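Local atomic coordinates of rubisco operon transcriptional regulator (Synechocystis sp., PDB entry 5Y2W), a protein that acts as a LysR-type global repressor that coordinates carbon and nitrogen metabolism in a cyanobacterium, its regulatory domain binding 2-phosphoglycolate. Residues A109-E114 / V136-G141; V85-R90 / S157-H162; Y76-D81 / R186-N191. All blocks are in the same frame, centred on the assembly; numbering follows the deposited sequence.

Contact 1: residues A109-E114 / V136-G141. With PGA (2-phosphoglycolic acid), chain B.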
loop_
_atom_site.group_PDB
_atom_site.type_symbol
_atom_site.label_atom_id
_atom_site.label_comp_id
_atom_site.label_asym_id
_atom_site.label_seq_id
_atom_site.Cartn_x
_atom_site.Cartn_y
_atom_site.Cartn_z
ATOM N N ALA A 109 -0.065 -15.189 18.350
ATOM C CA ALA A 109 -0.178 -13.750 18.155
ATOM C C ALA A 109 -0.352 -13.587 16.653
ATOM O O ALA A 109 0.460 -14.103 15.849
ATOM C CB ALA A 109 1.063 -12.997 18.630
ATOM N N PHE A 110 -1.417 -12.895 16.285
ATOM C CA PHE A 110 -1.885 -12.852 14.897
ATOM C C PHE A 110 -2.317 -11.431 14.515
ATOM O O PHE A 110 -3.212 -10.847 15.141
ATOM C CB PHE A 110 -3.048 -13.798 14.726
ATOM C CG PHE A 110 -3.406 -14.062 13.297
ATOM C CD1 PHE A 110 -4.165 -13.151 12.585
ATOM C CD2 PHE A 110 -2.983 -15.212 12.677
ATOM C CE1 PHE A 110 -4.480 -13.381 11.252
ATOM C CE2 PHE A 110 -3.285 -15.464 11.358
ATOM C CZ PHE A 110 -4.050 -14.539 10.641
ATOM N N ILE A 111 -1.708 -10.901 13.464
ATOM C CA ILE A 111 -1.976 -9.551 13.057
ATOM C C ILE A 111 -3.048 -9.578 12.031
ATOM O O ILE A 111 -2.930 -10.307 11.039
ATOM C CB ILE A 111 -0.712 -8.918 12.458
ATOM C CG1 ILE A 111 0.456 -8.991 13.469
ATOM C CG2 ILE A 111 -0.997 -7.478 12.039
ATOM C CD1 ILE A 111 1.815 -9.189 12.840
ATOM N N MET A 112 -4.060 -8.760 12.193
ATOM C CA MET A 112 -5.154 -8.755 11.227
ATOM C C MET A 112 -5.102 -7.516 10.326
ATOM O O MET A 112 -4.582 -6.483 10.696
ATOM C CB MET A 112 -6.481 -8.722 11.958
ATOM C CG MET A 112 -6.925 -10.022 12.588
ATOM S SD MET A 112 -7.732 -11.178 11.447
ATOM C CE MET A 112 -8.131 -12.623 12.440
ATOM N N ARG A 113 -5.619 -7.643 9.119
ATOM C CA ARG A 113 -5.898 -6.524 8.240
ATOM C C ARG A 113 -7.092 -5.729 8.807
ATOM O O ARG A 113 -7.799 -6.214 9.709
ATOM C CB ARG A 113 -6.278 -7.071 6.837
ATOM C CG ARG A 113 -5.112 -7.552 5.991
ATOM C CD ARG A 113 -4.342 -6.426 5.351
ATOM N NE ARG A 113 -5.266 -5.608 4.571
ATOM C CZ ARG A 113 -5.674 -5.859 3.326
ATOM N NH1 ARG A 113 -6.634 -5.081 2.798
ATOM N NH2 ARG A 113 -5.141 -6.872 2.627
ATOM N N GLU A 114 -7.306 -4.527 8.267
ATOM C CA GLU A 114 -8.494 -3.669 8.575
ATOM C C GLU A 114 -9.791 -4.370 8.206
ATOM O O GLU A 114 -9.801 -5.227 7.292
ATOM C CB GLU A 114 -8.408 -2.347 7.839
ATOM C CG GLU A 114 -8.748 -2.344 6.325
ATOM C CD GLU A 114 -7.697 -3.021 5.427
ATOM O OE1 GLU A 114 -7.979 -3.129 4.202
ATOM O OE2 GLU A 114 -6.619 -3.488 5.929
ATOM N N VAL A 136 -5.337 -11.525 18.823
ATOM C CA VAL A 136 -5.181 -10.351 17.982
ATOM C C VAL A 136 -5.043 -9.089 18.824
ATOM O O VAL A 136 -5.886 -8.791 19.614
ATOM C CB VAL A 136 -6.407 -10.191 17.082
ATOM C CG1 VAL A 136 -6.241 -8.999 16.153
ATOM C CG2 VAL A 136 -6.632 -11.468 16.288
ATOM N N ARG A 137 -3.979 -8.334 18.627
ATOM C CA ARG A 137 -3.905 -6.987 19.187
ATOM C C ARG A 137 -3.566 -5.872 18.164
ATOM O O ARG A 137 -3.660 -4.687 18.476
ATOM C CB ARG A 137 -2.945 -7.012 20.380
ATOM C CG ARG A 137 -3.572 -7.743 21.572
ATOM C CD ARG A 137 -2.902 -7.355 22.864
ATOM N NE ARG A 137 -1.481 -7.729 22.816
ATOM C CZ ARG A 137 -0.430 -6.896 22.892
ATOM N NH1 ARG A 137 0.798 -7.422 22.837
ATOM N NH2 ARG A 137 -0.564 -5.564 23.008
ATOM N N LEU A 138 -3.178 -6.268 16.952
ATOM C CA LEU A 138 -2.830 -5.358 15.889
ATOM C C LEU A 138 -3.753 -5.615 14.739
ATOM O O LEU A 138 -3.825 -6.730 14.233
ATOM C CB LEU A 138 -1.405 -5.584 15.427
ATOM C CG LEU A 138 -0.308 -5.323 16.446
ATOM C CD1 LEU A 138 1.058 -5.622 15.885
ATOM C CD2 LEU A 138 -0.388 -3.865 16.865
ATOM N N GLU A 139 -4.468 -4.574 14.360
ATOM C CA GLU A 139 -5.228 -4.538 13.140
ATOM C C GLU A 139 -4.523 -3.519 12.280
ATOM O O GLU A 139 -4.617 -2.324 12.536
ATOM C CB GLU A 139 -6.665 -4.148 13.477
ATOM C CG GLU A 139 -7.502 -3.810 12.294
ATOM C CD GLU A 139 -8.932 -3.519 12.668
ATOM O OE1 GLU A 139 -9.525 -2.610 12.009
ATOM O OE2 GLU A 139 -9.461 -4.215 13.586
ATOM N N LEU A 140 -3.760 -3.989 11.281
ATOM C CA LEU A 140 -2.939 -3.102 10.440
ATOM C C LEU A 140 -3.447 -3.011 9.010
ATOM O O LEU A 140 -3.390 -3.964 8.260
ATOM C CB LEU A 140 -1.495 -3.500 10.453
ATOM C CG LEU A 140 -0.829 -3.651 11.809
ATOM C CD1 LEU A 140 0.632 -4.035 11.630
ATOM C CD2 LEU A 140 -0.952 -2.366 12.587
ATOM N N GLY A 141 -3.936 -1.832 8.633
ATOM C CA GLY A 141 -4.555 -1.622 7.338
ATOM C C GLY A 141 -3.663 -1.580 6.078
ATOM O O GLY A 141 -3.829 -0.705 5.221
HETATM P P PGA B . -8.143 -7.176 0.491
HETATM O O1P PGA B . -8.049 -8.173 -0.777
HETATM O O2P PGA B . -7.282 -6.003 0.158
HETATM O O3P PGA B . -7.663 -8.033 1.675
HETATM O O4P PGA B . -9.546 -6.696 0.465
HETATM C C2 PGA B . -6.879 -8.695 -1.369
HETATM C C1 PGA B . -7.005 -10.172 -1.718
HETATM O O1 PGA B . -6.018 -10.768 -2.254
HETATM O O2 PGA B . -8.088 -10.737 -1.460
HETATM O O HOH W 1 -2.006 -8.925 16.766
#

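Contact 2: residues V85-R90 / S157-H162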
loop_
_atom_site.group_PDB
_atom_site.type_symbol
_atom_site.label_atom_id
_atom_site.label_comp_id
_atom_site.label_asym_id
_atom_site.label_seq_id
_atom_site.Cartn_x
_atom_site.Cartn_y
_atom_site.Cartn_z
ATOM N N VAL A 85 -1.592 -17.307 2.306
ATOM C CA VAL A 85 -0.770 -18.223 3.080
ATOM C C VAL A 85 -0.441 -17.643 4.448
ATOM O O VAL A 85 -0.493 -16.423 4.651
ATOM C CB VAL A 85 0.548 -18.565 2.330
ATOM C CG1 VAL A 85 0.290 -19.386 1.076
ATOM C CG2 VAL A 85 1.340 -17.301 1.969
ATOM N N VAL A 86 -0.039 -18.545 5.352
ATOM C CA VAL A 86 0.451 -18.167 6.662
ATOM C C VAL A 86 1.920 -17.720 6.621
ATOM O O VAL A 86 2.804 -18.458 6.219
ATOM C CB VAL A 86 0.240 -19.295 7.699
ATOM C CG1 VAL A 86 0.753 -18.873 9.058
ATOM C CG2 VAL A 86 -1.248 -19.639 7.816
ATOM N N ILE A 87 2.158 -16.499 7.084
ATOM C CA ILE A 87 3.465 -15.941 7.092
ATOM C C ILE A 87 3.907 -15.698 8.507
ATOM O O ILE A 87 3.143 -15.197 9.340
ATOM C CB ILE A 87 3.486 -14.628 6.322
ATOM C CG1 ILE A 87 3.080 -14.906 4.856
ATOM C CG2 ILE A 87 4.894 -14.007 6.380
ATOM C CD1 ILE A 87 2.638 -13.676 4.126
ATOM N N ALA A 88 5.153 -16.051 8.764
ATOM C CA ALA A 88 5.757 -15.785 10.050
ATOM C C ALA A 88 7.185 -15.300 9.855
ATOM O O ALA A 88 7.688 -15.180 8.726
ATOM C CB ALA A 88 5.745 -17.034 10.913
ATOM N N ARG A 89 7.837 -14.995 10.966
ATOM C CA ARG A 89 9.231 -14.731 10.861
ATOM C C ARG A 89 9.952 -16.035 10.941
ATOM O O ARG A 89 9.453 -16.987 11.531
ATOM C CB ARG A 89 9.675 -13.768 11.925
ATOM C CG ARG A 89 11.067 -13.210 11.612
ATOM C CD ARG A 89 11.351 -12.028 12.484
ATOM N NE ARG A 89 11.660 -12.491 13.850
ATOM C CZ ARG A 89 11.942 -11.663 14.849
ATOM N NH1 ARG A 89 11.951 -10.361 14.616
ATOM N NH2 ARG A 89 12.193 -12.128 16.081
ATOM N N ARG A 90 11.124 -16.084 10.335
ATOM C CA ARG A 90 11.885 -17.319 10.175
ATOM C C ARG A 90 12.405 -17.926 11.507
ATOM O O ARG A 90 12.790 -19.058 11.537
ATOM C CB ARG A 90 13.059 -17.062 9.202
ATOM C CG ARG A 90 14.115 -16.098 9.749
ATOM C CD ARG A 90 15.069 -15.560 8.684
ATOM N NE ARG A 90 15.925 -16.594 8.110
ATOM C CZ ARG A 90 16.723 -16.428 7.053
ATOM N NH1 ARG A 90 17.454 -17.449 6.626
ATOM N NH2 ARG A 90 16.795 -15.257 6.415
ATOM N N SER A 157 0.662 -13.718 10.378
ATOM C CA SER A 157 -0.531 -13.266 9.677
ATOM C C SER A 157 -0.813 -14.192 8.485
ATOM O O SER A 157 -0.083 -15.131 8.232
ATOM C CB SER A 157 -0.332 -11.861 9.128
ATOM O OG SER A 157 -1.604 -11.235 8.882
ATOM N N VAL A 158 -1.910 -13.927 7.777
ATOM C CA VAL A 158 -2.217 -14.618 6.514
ATOM C C VAL A 158 -2.368 -13.502 5.515
ATOM O O VAL A 158 -3.115 -12.545 5.772
ATOM C CB VAL A 158 -3.526 -15.408 6.603
ATOM C CG1 VAL A 158 -4.041 -15.749 5.202
ATOM C CG2 VAL A 158 -3.391 -16.663 7.495
ATOM N N LEU A 159 -1.607 -13.585 4.432
ATOM C CA LEU A 159 -1.661 -12.604 3.382
ATOM C C LEU A 159 -1.619 -13.362 2.041
ATOM O O LEU A 159 -1.183 -14.515 1.981
ATOM C CB LEU A 159 -0.411 -11.708 3.439
ATOM C CG LEU A 159 -0.108 -10.777 4.618
ATOM C CD1 LEU A 159 1.255 -10.097 4.465
ATOM C CD2 LEU A 159 -1.211 -9.779 4.706
ATOM N N SER A 160 -1.988 -12.678 0.971
ATOM C CA SER A 160 -1.739 -13.165 -0.386
ATOM C C SER A 160 -0.292 -13.423 -0.587
ATOM O O SER A 160 0.547 -12.575 -0.290
ATOM C CB SER A 160 -2.159 -12.137 -1.440
ATOM O OG SER A 160 -1.858 -12.653 -2.714
ATOM N N GLN A 161 -0.005 -14.578 -1.141
ATOM C CA GLN A 161 1.327 -14.907 -1.579
ATOM C C GLN A 161 1.906 -13.922 -2.565
ATOM O O GLN A 161 3.119 -13.813 -2.656
ATOM C CB GLN A 161 1.299 -16.255 -2.264
ATOM C CG GLN A 161 2.646 -16.946 -2.286
ATOM C CD GLN A 161 2.496 -18.436 -2.291
ATOM O OE1 GLN A 161 1.460 -18.952 -2.662
ATOM N NE2 GLN A 161 3.524 -19.133 -1.894
ATOM N N HIS A 162 1.056 -13.183 -3.302
ATOM C CA HIS A 162 1.568 -12.149 -4.220
ATOM C C HIS A 162 2.275 -11.044 -3.465
ATOM O O HIS A 162 3.024 -10.307 -4.081
ATOM C CB HIS A 162 0.445 -11.531 -5.052
ATOM C CG HIS A 162 -0.232 -12.525 -5.952
ATOM N ND1 HIS A 162 0.401 -13.077 -7.038
ATOM C CD2 HIS A 162 -1.459 -13.093 -5.910
ATOM C CE1 HIS A 162 -0.401 -13.950 -7.626
ATOM N NE2 HIS A 162 -1.537 -13.981 -6.958
#

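Contact 3: residues Y76-D81 / R186-N191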
loop_
_atom_site.group_PDB
_atom_site.type_symbol
_atom_site.label_atom_id
_atom_site.label_comp_id
_atom_site.label_asym_id
_atom_site.label_seq_id
_atom_site.Cartn_x
_atom_site.Cartn_y
_atom_site.Cartn_z
ATOM N N TYR A 76 -17.424 -11.515 -14.859
ATOM C CA TYR A 76 -16.018 -11.700 -14.559
ATOM C C TYR A 76 -15.385 -12.991 -14.980
ATOM O O TYR A 76 -16.045 -14.029 -15.097
ATOM C CB TYR A 76 -15.742 -11.543 -13.069
ATOM C CG TYR A 76 -16.616 -12.328 -12.145
ATOM C CD1 TYR A 76 -16.250 -13.580 -11.701
ATOM C CD2 TYR A 76 -17.772 -11.786 -11.644
ATOM C CE1 TYR A 76 -17.040 -14.275 -10.783
ATOM C CE2 TYR A 76 -18.567 -12.469 -10.752
ATOM C CZ TYR A 76 -18.190 -13.716 -10.310
ATOM O OH TYR A 76 -19.025 -14.377 -9.441
ATOM N N GLN A 77 -14.063 -12.920 -15.148
ATOM C CA GLN A 77 -13.282 -14.104 -15.445
ATOM C C GLN A 77 -12.126 -14.245 -14.491
ATOM O O GLN A 77 -11.460 -13.245 -14.223
ATOM C CB GLN A 77 -12.679 -13.999 -16.837
ATOM C CG GLN A 77 -13.691 -13.628 -17.897
ATOM C CD GLN A 77 -13.069 -13.633 -19.273
ATOM O OE1 GLN A 77 -12.528 -14.639 -19.701
ATOM N NE2 GLN A 77 -13.101 -12.489 -19.946
ATOM N N PRO A 78 -11.816 -15.496 -14.078
ATOM C CA PRO A 78 -10.587 -15.705 -13.341
ATOM C C PRO A 78 -9.435 -15.638 -14.301
ATOM O O PRO A 78 -9.558 -16.098 -15.418
ATOM C CB PRO A 78 -10.731 -17.120 -12.818
ATOM C CG PRO A 78 -11.538 -17.837 -13.884
ATOM C CD PRO A 78 -12.454 -16.782 -14.457
ATOM N N PHE A 79 -8.324 -15.045 -13.860
ATOM C CA PHE A 79 -7.102 -14.959 -14.663
ATOM C C PHE A 79 -5.834 -15.385 -13.923
ATOM O O PHE A 79 -4.833 -15.609 -14.554
ATOM C CB PHE A 79 -6.928 -13.556 -15.255
ATOM C CG PHE A 79 -6.706 -12.467 -14.234
ATOM C CD1 PHE A 79 -7.770 -11.783 -13.692
ATOM C CD2 PHE A 79 -5.405 -12.116 -13.853
ATOM C CE1 PHE A 79 -7.564 -10.774 -12.768
ATOM C CE2 PHE A 79 -5.190 -11.103 -12.934
ATOM C CZ PHE A 79 -6.258 -10.436 -12.378
ATOM N N LEU A 80 -5.883 -15.568 -12.605
ATOM C CA LEU A 80 -4.672 -15.877 -11.823
ATOM C C LEU A 80 -5.075 -16.328 -10.444
ATOM O O LEU A 80 -5.952 -15.778 -9.847
ATOM C CB LEU A 80 -3.722 -14.621 -11.754
ATOM C CG LEU A 80 -2.246 -14.893 -11.451
ATOM C CD1 LEU A 80 -1.594 -15.882 -12.408
ATOM C CD2 LEU A 80 -1.459 -13.611 -11.463
ATOM N N ASP A 81 -4.431 -17.348 -9.941
ATOM C CA ASP A 81 -4.673 -17.794 -8.585
ATOM C C ASP A 81 -4.156 -16.762 -7.600
ATOM O O ASP A 81 -3.192 -16.065 -7.877
ATOM C CB ASP A 81 -3.918 -19.085 -8.313
ATOM C CG ASP A 81 -4.476 -20.246 -9.102
ATOM O OD1 ASP A 81 -5.549 -20.073 -9.714
ATOM O OD2 ASP A 81 -3.852 -21.328 -9.088
ATOM N N ARG A 186 -8.819 -16.664 -6.050
ATOM C CA ARG A 186 -8.408 -16.399 -7.424
ATOM C C ARG A 186 -8.561 -14.931 -7.586
ATOM O O ARG A 186 -9.351 -14.359 -6.866
ATOM C CB ARG A 186 -9.334 -17.167 -8.378
ATOM C CG ARG A 186 -9.306 -18.686 -8.128
ATOM C CD ARG A 186 -10.105 -19.499 -9.101
ATOM N NE ARG A 186 -9.411 -19.715 -10.376
ATOM C CZ ARG A 186 -9.988 -20.161 -11.516
ATOM N NH1 ARG A 186 -11.299 -20.419 -11.597
ATOM N NH2 ARG A 186 -9.231 -20.321 -12.607
ATOM N N TRP A 187 -7.767 -14.320 -8.466
ATOM C CA TRP A 187 -8.061 -12.995 -8.954
ATOM C C TRP A 187 -9.013 -13.048 -10.167
ATOM O O TRP A 187 -8.786 -13.777 -11.121
ATOM C CB TRP A 187 -6.767 -12.292 -9.372
ATOM C CG TRP A 187 -5.922 -11.744 -8.267
ATOM C CD1 TRP A 187 -6.295 -11.448 -6.988
ATOM C CD2 TRP A 187 -4.562 -11.381 -8.377
ATOM N NE1 TRP A 187 -5.235 -10.926 -6.292
ATOM C CE2 TRP A 187 -4.163 -10.868 -7.122
ATOM C CE3 TRP A 187 -3.641 -11.382 -9.438
ATOM C CZ2 TRP A 187 -2.887 -10.423 -6.881
ATOM C CZ3 TRP A 187 -2.369 -10.966 -9.183
ATOM C CH2 TRP A 187 -2.012 -10.450 -7.908
ATOM N N TYR A 188 -10.041 -12.218 -10.128
ATOM C CA TYR A 188 -10.988 -12.094 -11.202
ATOM C C TYR A 188 -10.930 -10.711 -11.753
ATOM O O TYR A 188 -10.780 -9.751 -10.997
ATOM C CB TYR A 188 -12.397 -12.293 -10.694
ATOM C CG TYR A 188 -12.719 -13.665 -10.154
ATOM C CD1 TYR A 188 -13.004 -14.731 -11.008
ATOM C CD2 TYR A 188 -12.780 -13.885 -8.772
ATOM C CE1 TYR A 188 -13.342 -15.982 -10.502
ATOM C CE2 TYR A 188 -13.094 -15.118 -8.264
ATOM C CZ TYR A 188 -13.389 -16.163 -9.129
ATOM O OH TYR A 188 -13.706 -17.358 -8.559
ATOM N N VAL A 189 -11.058 -10.599 -13.071
ATOM C CA VAL A 189 -11.307 -9.303 -13.694
ATOM C C VAL A 189 -12.807 -9.210 -14.066
ATOM O O VAL A 189 -13.388 -10.089 -14.707
ATOM C CB VAL A 189 -10.384 -9.014 -14.881
ATOM C CG1 VAL A 189 -10.435 -10.138 -15.885
ATOM C CG2 VAL A 189 -10.760 -7.688 -15.540
ATOM N N ALA A 190 -13.402 -8.134 -13.581
ATOM C CA ALA A 190 -14.819 -7.982 -13.496
ATOM C C ALA A 190 -15.218 -6.627 -14.064
ATOM O O ALA A 190 -14.397 -5.717 -14.119
ATOM C CB ALA A 190 -15.278 -8.100 -12.045
ATOM N N ASN A 191 -16.465 -6.558 -14.519
ATOM C CA ASN A 191 -17.143 -5.319 -14.879
ATOM C C ASN A 191 -18.618 -5.440 -14.518
ATOM O O ASN A 191 -19.141 -6.553 -14.317
ATOM C CB ASN A 191 -17.007 -5.048 -16.357
ATOM C CG ASN A 191 -17.664 -6.125 -17.204
ATOM O OD1 ASN A 191 -18.806 -5.991 -17.610
ATOM N ND2 ASN A 191 -16.943 -7.176 -17.482
#

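Contact 1: residues A109-E114 / V136-G141
With its first torsion at -56°, I111 sets CG2 anti to the backbone N and beside its own carbonyl carbon, which carries this methyl across to the strand 138-140: it comes within 3.8 Å of L140 CD1 and lies next to CB of L138. M112 holds CG anti to the carbonyl carbon, where it meets V136 CG1 at 3.8 Å, the two side chains nearly at right angles. Between these apolar touches lies a single beta bridge in one of the two lobes of the periplasmic-binding-protein fold shared by LysR regulatory domains. M112 uses both of its backbone groups there, giving its N-H to L138 O (2.9 Å) and receiving L140 N on its O (2.7 Å), a pattern that suits two chains running roughly the same way. Farther back a water spans the gap, donating to F110 O and accepting from R137 N.

E139 extends beside R113 O toward E114, but its carboxylate is engaged by R120. Residues 138-140 also pair in parallel with a strand of the second subunit, so the sheet continues across the interface. At the other end G141 CA sits 3.1 Å from E114 OE2. That carboxylate clasps the R113 guanidinium side-on: NE reaches OE2 at 2.9 Å and NH1 reaches OE1 at 2.8 Å, both oxygens nearly in the guanidinium plane and both met on their syn side. The clasp should fix the rotation of the arginine, while N47 bonds to OE1 and N143 to NH2. Thus oriented, R113 enters the ligand pocket edge-on and NH1 bonds to O2P of 2-phosphoglycolic acid at 2.9 Å.

Contact 2: residues V85-R90 / S157-H162
V85 N donates to L159 O at 2.8 Å, the shortest of four backbone bonds that join the strands 85-89 and 157-160 as an antiparallel pair. The return bond runs from L159 N to V85 O at 3.1 Å. One hydrogen-bonded pair along, I87 and S157 repeat the exchange, with I87 N to S157 O at 2.9 Å and S157 N to I87 O at 3.1 Å. V86 and V158 face each other between them as a non-hydrogen-bonded pair, and their CA hydrogens point at S157 O and V85 O. The directions of the two strands differ by 122°, well short of straight antiparallel, and three residue pairs, V85 to I87 with L159 to S157, make up the bridged part.

Each face of the sheet has its own packing. On that of V86 and V158, the two CG2 methyls meet at 3.7 Å. The other carries V85, I87, S157 and L159; here I87, with CG1 anti to the carbonyl carbon (chi1 -61°) and the chain extended beyond it (chi2 161°), sends CD1 to within 3.7 Å of L159 CB, the two chains crossing nearly at right angles. Past the strand, Q161 lays its amide against a methyl of V85, OE1 being 3.9 Å from CG1. S160 OG accepts H162 N at 3.0 Å, an ST turn that opens the short 3-10 segment, and is also bonded to N82, a residue of the ligand pocket.

Within the lobe, 157-160 is an outer strand and 81-89 the central one of three, with 173-176 on its far side contributing I175 against V85. Helix 143-151 packs over the face of I87, S157 and L159, bringing I150, I146 and K147 respectively, while F181 touches V86 on the other face.

Contact 3: residues Y76-D81 / R186-N191
Strands 76-79 and 186-191 run antiparallel with axes 4.5 Å apart and directions 149° apart, their register shifted by one residue at a beta bulge where F79 and L80 both lie opposite W187. F79 N bonds to W187 O at 3.1 Å, and W187 N answers to L80 O at 2.7 Å.

On the face of Y76, P78 and Y188 the tyrosines form a T-shaped stack, the edge of Y76 toward the face of Y188, with centroids 5.0 Å apart and planes at 67°. R186 CB lies over the opposite face of Y188. P78 CB rests 3.4 Å from R186 CZ, over the centre of the guanidinium, while D81 makes a long ion pair with NE. F79 (chi1 65°) swings its ring back over strand 186-191: V189 N lies at its edge and W187 CB makes an off-centre CH-pi contact. L80 CD2 packs 3.6 Å from W187 CZ3.

The corner at L80 sends the chain from one sheet into the next, an arrangement characteristic of the hinge in two-lobed periplasmic-binding-protein folds, here with W187 beside the bound 2-phosphoglycolic acid.

Overall arrangement
Contacts 1 and 2 lie in one lobe and touch: the carbonyl O of I111 bonds to OG of S157, and F110 packs against S157 and V158. Both are buried, but contact 1 is a lone bridge whose charged end serves the ligand and whose strand meets the second subunit, whereas contact 2 is antiparallel sheet whose side-chain contacts are mainly between valine, isoleucine and leucine. Contact 3, partly exposed and richer in aromatic rings, belongs to the mixed sheet across the chain's centre. It joins contact 2 through H162, which bonds to the carbonyl O of D81 and stacks on W187, and through the succession of strands 74-79 and 81-89. Contacts 1 and 3 remain about 10 Å apart at their nearest atoms.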